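Local coordinates for protein serine hydrolase CCSP0084 (Cycloclasticus sp. P1, PDB 4I3F) that probably hydrolyses esters and carbon-carbon bonds of meta-cleavage products formed in the breakdown of aromatic compounds, as a serine hydrolase of the alpha/beta hydrolase fold, at residues K43-L49 / L70-Y74; S61-Y65 / Q282-K286; P79-F84 / I102-Q107; L132-N136 / F229-E235. One frame throughout, in Å; residues are numbered along the deposited sequence. Where two conformers were deposited one is given.

How the contacts relate
All four contacts belong to one alpha/beta hydrolase fold and lie around its central, mostly parallel sheet. Contact 1 closes first along the chain, tying strand 46-50 to the loop that leads into strand 75-79, its neighbour in the sheet. Contact 2 crosses it along the chain, since 61-65 falls between 43-49 and 70-74, and spans more than 200 residues to helix 281-284; Leu49 packs on Trp63. Contacts 3 and 4 both fall within that span, on the other side of the chain's centre, with contact 2 about 20 and 26 Å away between centres. They meet where helix 96-113 packs on helix 126-137, so helices on both sides of the sheet are secured to it or to each other.

Contact 1. Residues K43-L49 / L70-Y74; sequences KDTSILL and LAENY
Lys43 NZ is held by two waters and one carbonyl: it donates to water 1 and, at 2.7 Å, to water 2. Its direct bond to Glu72 O is weak, at 3.3 Å. Water 2 also donates to Glu72 O, closing a small ring over the loop, while water 1 leads on weakly to Asn73 ND2. The lysine gets there because its chain folds about the CB-CG bond (chi2 -61°) and then runs extended, its methylenes lying along the backbone of Asn73 and Tyr74. A third water joins Thr45 N to Asn73 O. In the alpha/beta hydrolase fold this is a link between neighbouring parallel strands: 46-50 receives the loop that follows helix 66-70 and feeds strand 75-79, whose His75 bonds to the backbone of Thr45 and Ile47. Inward the contact turns apolar. Ile47 CD1 presses obliquely against the root of the Tyr74 ring, 3.5 Å from CG, and also reaches Leu70 CD2 at 4.1 Å. Thr45 lies alongside the same ring, its CG2 4.0 Å from Tyr74 CE1, while Thr45 O comes at the ring's edge. The Tyr74 hydroxyl is bonded to Asp298, and Phe297 of helix 286-298 packs on both Ile47 and the ring.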
# COMPACT_ATOMS: atom_id res chain seq x y z
N LYS A 43 16.91 0.38 -15.60
CA LYS A 43 15.85 -0.21 -16.42
C LYS A 43 14.93 0.84 -17.05
O LYS A 43 14.75 1.93 -16.50
CB LYS A 43 15.02 -1.21 -15.60
CG LYS A 43 15.84 -2.30 -14.91
CD LYS A 43 16.59 -3.16 -15.92
CE LYS A 43 17.47 -4.18 -15.22
NZ LYS A 43 18.14 -5.11 -16.19
N ASP A 44 14.32 0.50 -18.18
CA ASP A 44 13.55 1.46 -18.96
C ASP A 44 12.11 1.65 -18.49
O ASP A 44 11.53 2.73 -18.62
CB ASP A 44 13.56 1.07 -20.44
CG ASP A 44 14.97 0.95 -21.01
OD1 ASP A 44 15.86 1.70 -20.57
OD2 ASP A 44 15.17 0.09 -21.89
N THR A 45 11.51 0.60 -17.92
CA THR A 45 10.12 0.67 -17.49
C THR A 45 10.08 0.66 -15.97
O THR A 45 10.80 -0.11 -15.33
CB THR A 45 9.30 -0.50 -18.04
OG1 THR A 45 9.41 -0.52 -19.48
CG2 THR A 45 7.84 -0.37 -17.63
N SER A 46 9.25 1.52 -15.38
CA SER A 46 9.22 1.65 -13.93
C SER A 46 7.98 1.05 -13.27
O SER A 46 6.94 0.88 -13.91
CB SER A 46 9.39 3.12 -13.51
OG SER A 46 8.33 3.92 -13.99
N ILE A 47 8.12 0.73 -11.98
CA ILE A 47 7.01 0.32 -11.13
C ILE A 47 7.08 1.16 -9.86
O ILE A 47 8.13 1.23 -9.22
CB ILE A 47 7.08 -1.16 -10.73
CG1 ILE A 47 7.22 -2.08 -11.94
CG2 ILE A 47 5.86 -1.56 -9.91
CD1 ILE A 47 7.51 -3.54 -11.56
N LEU A 48 5.97 1.81 -9.52
CA LEU A 48 5.84 2.57 -8.28
C LEU A 48 5.09 1.68 -7.30
O LEU A 48 3.98 1.24 -7.60
CB LEU A 48 5.05 3.86 -8.53
CG LEU A 48 4.71 4.73 -7.31
CD1 LEU A 48 5.98 5.25 -6.65
CD2 LEU A 48 3.80 5.90 -7.69
N LEU A 49 5.69 1.41 -6.14
CA LEU A 49 5.07 0.51 -5.16
C LEU A 49 4.63 1.30 -3.94
O LEU A 49 5.45 1.99 -3.31
CB LEU A 49 6.04 -0.61 -4.75
CG LEU A 49 6.42 -1.56 -5.88
CD1 LEU A 49 7.79 -1.21 -6.43
CD2 LEU A 49 6.38 -3.01 -5.44
N LEU A 70 11.77 -7.72 -8.59
CA LEU A 70 11.26 -6.91 -9.70
C LEU A 70 12.38 -6.09 -10.35
O LEU A 70 12.35 -5.83 -11.55
CB LEU A 70 10.13 -6.02 -9.23
CG LEU A 70 8.85 -6.74 -8.79
CD1 LEU A 70 7.93 -5.76 -8.07
CD2 LEU A 70 8.14 -7.32 -9.99
N ALA A 71 13.37 -5.71 -9.55
CA ALA A 71 14.47 -4.89 -10.07
C ALA A 71 15.34 -5.57 -11.12
O ALA A 71 16.12 -4.90 -11.79
CB ALA A 71 15.33 -4.35 -8.94
N GLU A 72 15.23 -6.89 -11.26
CA GLU A 72 15.95 -7.61 -12.31
C GLU A 72 15.50 -7.14 -13.69
O GLU A 72 16.23 -7.26 -14.67
CB GLU A 72 15.70 -9.12 -12.20
CG GLU A 72 16.19 -9.78 -10.91
CD GLU A 72 15.79 -11.24 -10.83
OE1 GLU A 72 15.18 -11.75 -11.79
OE2 GLU A 72 16.09 -11.89 -9.80
N ASN A 73 14.29 -6.60 -13.76
CA ASN A 73 13.72 -6.21 -15.05
C ASN A 73 13.02 -4.86 -15.05
O ASN A 73 12.72 -4.31 -16.11
CB ASN A 73 12.77 -7.31 -15.54
CG ASN A 73 13.47 -8.65 -15.73
OD1 ASN A 73 13.43 -9.52 -14.85
ND2 ASN A 73 14.14 -8.82 -16.86
N TYR A 74 12.79 -4.30 -13.86
CA TYR A 74 12.05 -3.05 -13.74
C TYR A 74 12.73 -2.04 -12.84
O TYR A 74 13.40 -2.41 -11.87
CB TYR A 74 10.63 -3.31 -13.21
CG TYR A 74 9.76 -4.06 -14.18
CD1 TYR A 74 9.06 -3.38 -15.17
CD2 TYR A 74 9.65 -5.45 -14.12
CE1 TYR A 74 8.27 -4.06 -16.07
CE2 TYR A 74 8.87 -6.13 -15.02
CZ TYR A 74 8.18 -5.43 -15.99
OH TYR A 74 7.40 -6.12 -16.88
O HOH W 1 16.20 -6.42 -17.90
O HOH W 2 18.94 -6.92 -14.40
O HOH W 3 12.34 -2.17 -17.94

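Contact 2. Residues S61-Y65 / Q282-K286; sequences SNWQY and QIEKK
Tyr65 offers one ring face to Lys286, whose CE sits over the middle of it, 3.4 Å from the centroid and 5° off the normal, a close CH-pi contact. The ammonium beyond it makes a cation-pi contact over the same face, with Lys286 NZ 4.8 Å from the centroid of the Tyr65 ring. A bend at the end of the lysine chain (chi4 64°) turns NZ back to donate a hydrogen bond to Ile283 O at 2.8 Å, from within the carbonyl plane, which fixes the ammonium beside the ring. Ile283 CD1 fills in at the ring edge, 3.5 Å from Tyr65 CD1. The closest packing is thus at the end where Tyr65 and Lys286 are partly exposed, next to the buried Ile283. The buried side turns on one polar bond and a looser apolar approach: Gln282 NE2 donates to Asn62 O at 3.0 Å in a nearly straight bond (164°) that lies in the amide plane of the glutamine. Its CG meanwhile approaches Trp63 CZ3 at 4.1 Å, obliquely to the indole. Asn62 OD1 accepts from Asn124 and Gly52. The contact joins helix 59-63 to helix 281-284 and the start of helix 286-298, while Trp63 packs against Val122 and Asn124 of strand 119-124.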
# COMPACT_ATOMS: atom_id res chain seq x y z
N SER A 61 9.32 -2.19 4.81
CA SER A 61 8.68 -3.27 5.58
C SER A 61 7.70 -4.03 4.69
O SER A 61 7.51 -5.24 4.85
CB SER A 61 7.98 -2.74 6.83
OG SER A 61 6.87 -1.93 6.50
N ASN A 62 7.11 -3.33 3.73
CA ASN A 62 6.20 -3.94 2.78
C ASN A 62 6.92 -4.60 1.62
O ASN A 62 6.58 -5.72 1.23
CB ASN A 62 5.27 -2.88 2.19
CG ASN A 62 4.07 -2.59 3.06
OD1 ASN A 62 2.93 -2.58 2.58
ND2 ASN A 62 4.32 -2.33 4.33
N TRP A 63 7.91 -3.90 1.06
CA TRP A 63 8.40 -4.25 -0.27
C TRP A 63 9.82 -4.82 -0.33
O TRP A 63 10.35 -5.02 -1.42
CB TRP A 63 8.26 -3.05 -1.23
CG TRP A 63 6.86 -2.50 -1.31
CD1 TRP A 63 6.46 -1.23 -1.00
CD2 TRP A 63 5.67 -3.21 -1.69
NE1 TRP A 63 5.10 -1.10 -1.18
CE2 TRP A 63 4.60 -2.30 -1.60
CE3 TRP A 63 5.41 -4.52 -2.10
CZ2 TRP A 63 3.28 -2.67 -1.91
CZ3 TRP A 63 4.10 -4.88 -2.41
CH2 TRP A 63 3.05 -3.96 -2.31
N GLN A 64 10.42 -5.12 0.82
CA GLN A 64 11.81 -5.57 0.81
C GLN A 64 12.04 -6.89 0.06
O GLN A 64 13.17 -7.18 -0.34
CB GLN A 64 12.38 -5.67 2.23
CG GLN A 64 11.73 -6.73 3.10
CD GLN A 64 12.60 -7.09 4.29
OE1 GLN A 64 13.78 -7.43 4.13
NE2 GLN A 64 12.03 -7.02 5.48
N TYR A 65 11.00 -7.68 -0.13
CA TYR A 65 11.14 -8.94 -0.85
C TYR A 65 10.83 -8.79 -2.34
O TYR A 65 11.41 -9.49 -3.18
CB TYR A 65 10.24 -10.00 -0.24
CG TYR A 65 10.56 -10.25 1.20
CD1 TYR A 65 9.72 -9.80 2.20
CD2 TYR A 65 11.73 -10.90 1.55
CE1 TYR A 65 10.03 -10.02 3.53
CE2 TYR A 65 12.05 -11.12 2.87
CZ TYR A 65 11.19 -10.68 3.86
OH TYR A 65 11.52 -10.90 5.17
N GLN A 282 2.12 -10.42 -0.05
CA GLN A 282 3.49 -10.32 -0.56
C GLN A 282 4.54 -10.88 0.39
O GLN A 282 5.67 -11.15 -0.02
CB GLN A 282 3.81 -8.86 -0.95
CG GLN A 282 4.40 -7.99 0.17
CD GLN A 282 3.40 -7.52 1.22
OE1 GLN A 282 2.28 -8.03 1.32
NE2 GLN A 282 3.81 -6.55 2.02
N ILE A 283 4.18 -11.03 1.67
CA ILE A 283 5.06 -11.65 2.65
C ILE A 283 4.71 -13.12 2.83
O ILE A 283 5.60 -13.96 2.94
CB ILE A 283 4.97 -10.96 4.03
CG1 ILE A 283 5.16 -9.45 3.92
CG2 ILE A 283 5.98 -11.56 5.01
CD1 ILE A 283 6.50 -9.05 3.37
N GLU A 284 3.42 -13.43 2.87
CA GLU A 284 2.99 -14.82 3.10
C GLU A 284 3.36 -15.70 1.92
O GLU A 284 3.87 -16.80 2.10
CB GLU A 284 1.48 -14.88 3.34
CG GLU A 284 0.96 -16.25 3.79
CD GLU A 284 0.22 -16.17 5.11
OE1 GLU A 284 -0.42 -15.13 5.37
OE2 GLU A 284 0.28 -17.15 5.89
N LYS A 285 3.08 -15.20 0.72
CA LYS A 285 3.34 -15.92 -0.53
C LYS A 285 4.34 -15.13 -1.35
O LYS A 285 4.01 -14.68 -2.46
CB LYS A 285 2.06 -16.04 -1.37
CG LYS A 285 0.77 -16.32 -0.59
CD LYS A 285 0.67 -17.78 -0.21
CE LYS A 285 -0.70 -18.11 0.38
NZ LYS A 285 -0.84 -19.57 0.67
N LYS A 286 5.55 -14.94 -0.83
CA LYS A 286 6.54 -14.13 -1.53
C LYS A 286 6.76 -14.57 -2.97
O LYS A 286 6.64 -13.77 -3.89
CB LYS A 286 7.88 -14.17 -0.80
CG LYS A 286 7.83 -13.65 0.61
CD LYS A 286 9.19 -13.70 1.24
CE LYS A 286 9.10 -13.37 2.71
NZ LYS A 286 8.31 -14.41 3.41

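Contact 3. Residues P79-F84 / I102-Q107; sequences PDIAGF and IWVQQQ
Ile81 and Trp103 meet at about a right angle, the isoleucine setting CG2 over a face of the indole, 3.6 Å from the centroid of its five-membered ring. The edge of the same ring is used for a bond: Trp103 NE1 donates to Ala82 O at 2.8 Å, with the oxygen close to the ring plane. Phe84 comes across the benzo end, its ring edge turned to Trp103, CE2 to CZ2 4.1 Å. Gln106 reaches out from the helix with CG anti to its backbone N (chi1 177°) and the chain extended beyond, which carries its amide between two peptides of the loop. There OE1 accepts from Ala82 N at 2.8 Å, and NE2 donates to Asp80 O at 3.1 Å, meeting a lone pair in the carbonyl plane. A leucine in place of Gln106 would probably leave Ala82 N without its acceptor and Asp80 O with one donor fewer, Ser87 OG remaining, and let the loop shift. A type II turn from Ile81 to Phe84 shapes the loop. The loop leads from strand 75-79 toward helix 96-113, which Gln106 NE2 also ties to Thr34 of strand 32-39, while Met126 and Val130 of helix 126-137 pack on Ile81, Phe84 and Trp103.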
# COMPACT_ATOMS: atom_id res chain seq x y z
N PRO A 79 8.37 4.67 -2.22
CA PRO A 79 8.52 5.74 -1.24
C PRO A 79 7.81 5.44 0.08
O PRO A 79 6.84 4.68 0.10
CB PRO A 79 7.82 6.91 -1.92
CG PRO A 79 6.69 6.23 -2.72
CD PRO A 79 7.35 4.98 -3.24
N ASP A 80 8.30 6.04 1.17
CA ASP A 80 7.49 6.15 2.37
C ASP A 80 6.37 7.13 2.02
O ASP A 80 6.63 8.24 1.54
CB ASP A 80 8.29 6.67 3.57
CG ASP A 80 9.25 5.64 4.15
OD1 ASP A 80 9.27 4.48 3.68
OD2 ASP A 80 9.98 6.00 5.10
N ILE A 81 5.14 6.71 2.24
CA ILE A 81 3.98 7.53 1.91
C ILE A 81 3.88 8.62 2.97
O ILE A 81 4.28 8.42 4.12
CB ILE A 81 2.73 6.63 1.80
CG1 ILE A 81 2.90 5.68 0.61
CG2 ILE A 81 1.46 7.43 1.62
CD1 ILE A 81 1.82 4.61 0.53
N ALA A 82 3.39 9.80 2.57
CA ALA A 82 3.37 10.96 3.45
C ALA A 82 2.72 10.62 4.79
O ALA A 82 1.68 9.96 4.84
CB ALA A 82 2.68 12.14 2.78
N GLY A 83 3.36 11.05 5.87
CA GLY A 83 2.87 10.75 7.21
C GLY A 83 3.43 9.46 7.77
O GLY A 83 3.27 9.19 8.97
N PHE A 84 4.05 8.64 6.93
CA PHE A 84 4.62 7.37 7.38
C PHE A 84 6.13 7.43 7.29
O PHE A 84 6.67 8.16 6.46
CB PHE A 84 4.16 6.21 6.49
CG PHE A 84 2.70 5.88 6.61
CD1 PHE A 84 2.28 4.93 7.53
CD2 PHE A 84 1.76 6.49 5.80
CE1 PHE A 84 0.93 4.60 7.65
CE2 PHE A 84 0.41 6.18 5.91
CZ PHE A 84 -0.00 5.23 6.84
N ILE A 102 -3.34 14.56 -0.29
CA ILE A 102 -1.89 14.62 -0.10
C ILE A 102 -1.15 13.41 -0.70
O ILE A 102 -0.10 13.58 -1.35
CB ILE A 102 -1.54 14.75 1.41
CG1 ILE A 102 -1.76 16.17 1.89
CG2 ILE A 102 -0.10 14.32 1.67
CD1 ILE A 102 -1.75 16.33 3.42
N TRP A 103 -1.68 12.22 -0.48
CA TRP A 103 -1.05 10.98 -0.97
C TRP A 103 -1.03 10.92 -2.50
O TRP A 103 -0.02 10.50 -3.09
CB TRP A 103 -1.75 9.76 -0.37
CG TRP A 103 -1.53 9.64 1.12
CD1 TRP A 103 -0.43 10.05 1.83
CD2 TRP A 103 -2.44 9.08 2.09
NE1 TRP A 103 -0.60 9.77 3.16
CE2 TRP A 103 -1.82 9.18 3.35
CE3 TRP A 103 -3.72 8.51 2.01
CZ2 TRP A 103 -2.43 8.73 4.53
CZ3 TRP A 103 -4.33 8.07 3.18
CH2 TRP A 103 -3.69 8.18 4.42
N VAL A 104 -2.12 11.34 -3.12
CA VAL A 104 -2.19 11.41 -4.58
C VAL A 104 -1.17 12.41 -5.11
O VAL A 104 -0.35 12.06 -5.96
CB VAL A 104 -3.63 11.73 -5.07
CG1 VAL A 104 -3.66 12.06 -6.57
CG2 VAL A 104 -4.57 10.55 -4.76
N GLN A 105 -1.18 13.64 -4.60
CA GLN A 105 -0.26 14.66 -5.10
C GLN A 105 1.20 14.28 -4.85
O GLN A 105 2.08 14.57 -5.65
CB GLN A 105 -0.57 16.05 -4.54
CG GLN A 105 0.17 17.17 -5.25
CD GLN A 105 -0.18 17.26 -6.73
OE1 GLN A 105 -1.35 17.28 -7.09
NE2 GLN A 105 0.84 17.33 -7.58
N GLN A 106 1.46 13.61 -3.73
CA GLN A 106 2.81 13.15 -3.43
C GLN A 106 3.38 12.27 -4.55
O GLN A 106 4.53 12.42 -4.95
CB GLN A 106 2.85 12.38 -2.10
CG GLN A 106 4.25 11.81 -1.79
CD GLN A 106 4.26 10.87 -0.60
OE1 GLN A 106 3.22 10.32 -0.22
NE2 GLN A 106 5.43 10.68 -0.00
N GLN A 107 2.57 11.35 -5.07
CA GLN A 107 3.07 10.43 -6.08
C GLN A 107 3.28 11.13 -7.41
O GLN A 107 4.23 10.81 -8.14
CB GLN A 107 2.15 9.21 -6.24
CG GLN A 107 1.90 8.44 -4.95
CD GLN A 107 3.16 8.27 -4.11
OE1 GLN A 107 4.22 7.93 -4.62
NE2 GLN A 107 3.04 8.52 -2.81

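Contact 4. Residues L132-N136 / F229-E235; sequences LHLLN and FVLSDDE
With CG set anti to its carbonyl carbon (chi1 -70°), His133 swings its ring toward the loop, whereas Asn136, one turn on, has CG anti to its backbone N (chi1 -178°) and carries its amide to Glu235. His133 NE2 donates to Phe229 O at 2.9 Å, coming from well above the carbonyl plane. Leu231 runs antiparallel to the histidine side chain and covers one face of the imidazole, its CD2 3.4 Å from His133 CE1; its CD1 turns to Leu132 CB at 4.0 Å. An alanine in place of His133 would lose the bond to Phe229 O and is likely to leave Leu231 with a gap where the ring face had been. At the more exposed end Asn136 ND2 bonds only weakly to Glu235 OE2, 3.4 Å, the two planes strongly turned against each other, and water 4 lies close to both Asn136 OD1 and Glu235 O. Glu235 is steadied by a capping box: its OE1 accepts from Ser232 N at 2.9 Å, and Ser232 OG from Glu235 N. The contact fastens the link between helices 222-229 and 233-237 to helix 126-137, which also packs on Val104 of helix 96-113 and on strands 142-148 and 243-248.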
# COMPACT_ATOMS: atom_id res chain seq x y z
N LEU A 132 -5.96 3.67 -6.69
CA LEU A 132 -7.25 3.86 -7.37
C LEU A 132 -7.54 5.34 -7.62
O LEU A 132 -8.01 5.71 -8.70
CB LEU A 132 -8.37 3.22 -6.57
CG LEU A 132 -8.42 1.69 -6.69
CD1 LEU A 132 -9.43 1.13 -5.70
CD2 LEU A 132 -8.83 1.29 -8.09
N HIS A 133 -7.28 6.18 -6.62
CA HIS A 133 -7.48 7.61 -6.81
C HIS A 133 -6.49 8.22 -7.80
O HIS A 133 -6.85 9.15 -8.52
CB HIS A 133 -7.47 8.33 -5.46
CG HIS A 133 -8.68 8.04 -4.63
ND1 HIS A 133 -9.77 8.88 -4.59
CD2 HIS A 133 -8.99 6.97 -3.87
CE1 HIS A 133 -10.69 8.35 -3.81
NE2 HIS A 133 -10.25 7.19 -3.36
N LEU A 134 -5.28 7.68 -7.86
CA LEU A 134 -4.31 8.14 -8.86
C LEU A 134 -4.78 7.82 -10.27
O LEU A 134 -4.67 8.65 -11.17
CB LEU A 134 -2.93 7.52 -8.60
CG LEU A 134 -2.06 8.27 -7.59
CD1 LEU A 134 -0.93 7.35 -7.09
CD2 LEU A 134 -1.49 9.53 -8.20
N LEU A 135 -5.31 6.61 -10.48
CA LEU A 135 -5.80 6.23 -11.81
C LEU A 135 -7.00 7.08 -12.21
O LEU A 135 -7.19 7.39 -13.39
CB LEU A 135 -6.18 4.74 -11.84
CG LEU A 135 -5.09 3.75 -11.45
CD1 LEU A 135 -5.62 2.34 -11.47
CD2 LEU A 135 -3.89 3.88 -12.37
N ASN A 136 -7.81 7.45 -11.22
CA ASN A 136 -8.99 8.27 -11.48
C ASN A 136 -8.62 9.70 -11.81
O ASN A 136 -9.17 10.30 -12.74
CB ASN A 136 -9.91 8.25 -10.26
CG ASN A 136 -11.19 9.05 -10.48
OD1 ASN A 136 -11.88 8.88 -11.50
ND2 ASN A 136 -11.50 9.93 -9.54
N PHE A 229 -12.19 6.46 1.07
CA PHE A 229 -11.47 5.84 -0.05
C PHE A 229 -12.37 5.39 -1.20
O PHE A 229 -11.89 5.09 -2.29
CB PHE A 229 -10.67 4.64 0.44
CG PHE A 229 -9.35 4.99 1.06
CD1 PHE A 229 -9.19 4.97 2.43
CD2 PHE A 229 -8.25 5.30 0.26
CE1 PHE A 229 -7.97 5.28 3.01
CE2 PHE A 229 -7.02 5.62 0.83
CZ PHE A 229 -6.89 5.59 2.20
N VAL A 230 -13.68 5.33 -0.95
CA VAL A 230 -14.60 4.71 -1.90
C VAL A 230 -14.85 5.61 -3.11
O VAL A 230 -15.30 6.74 -2.96
CB VAL A 230 -15.95 4.36 -1.24
CG1 VAL A 230 -16.92 3.79 -2.27
CG2 VAL A 230 -15.72 3.35 -0.12
N LEU A 231 -14.56 5.10 -4.30
CA LEU A 231 -14.88 5.83 -5.52
C LEU A 231 -16.27 5.42 -5.96
O LEU A 231 -16.73 4.32 -5.63
CB LEU A 231 -13.88 5.52 -6.63
CG LEU A 231 -12.47 6.09 -6.44
CD1 LEU A 231 -11.51 5.46 -7.43
CD2 LEU A 231 -12.49 7.60 -6.59
N SER A 232 -16.93 6.31 -6.70
CA SER A 232 -18.28 6.06 -7.21
C SER A 232 -18.23 5.02 -8.33
O SER A 232 -17.16 4.73 -8.86
CB SER A 232 -18.90 7.35 -7.74
OG SER A 232 -18.28 7.77 -8.94
N ASP A 233 -19.38 4.45 -8.68
CA ASP A 233 -19.38 3.45 -9.75
C ASP A 233 -18.90 4.06 -11.06
O ASP A 233 -18.12 3.43 -11.78
CB ASP A 233 -20.77 2.84 -9.93
CG ASP A 233 -21.18 1.95 -8.77
OD1 ASP A 233 -20.33 1.67 -7.91
OD2 ASP A 233 -22.36 1.54 -8.72
N ASP A 234 -19.33 5.28 -11.35
CA ASP A 234 -18.91 5.96 -12.58
C ASP A 234 -17.40 6.12 -12.62
O ASP A 234 -16.77 5.84 -13.64
CB ASP A 234 -19.61 7.32 -12.73
CG ASP A 234 -21.06 7.19 -13.16
OD1 ASP A 234 -21.45 6.09 -13.63
OD2 ASP A 234 -21.82 8.18 -13.05
N GLU A 235 -16.81 6.57 -11.51
CA GLU A 235 -15.35 6.70 -11.40
C GLU A 235 -14.65 5.37 -11.65
O GLU A 235 -13.70 5.30 -12.43
CB GLU A 235 -14.96 7.26 -10.04
CG GLU A 235 -15.26 8.75 -9.90
CD GLU A 235 -15.05 9.28 -8.49
OE1 GLU A 235 -15.34 8.54 -7.53
OE2 GLU A 235 -14.61 10.43 -8.35
O HOH W 4 -12.05 7.13 -13.46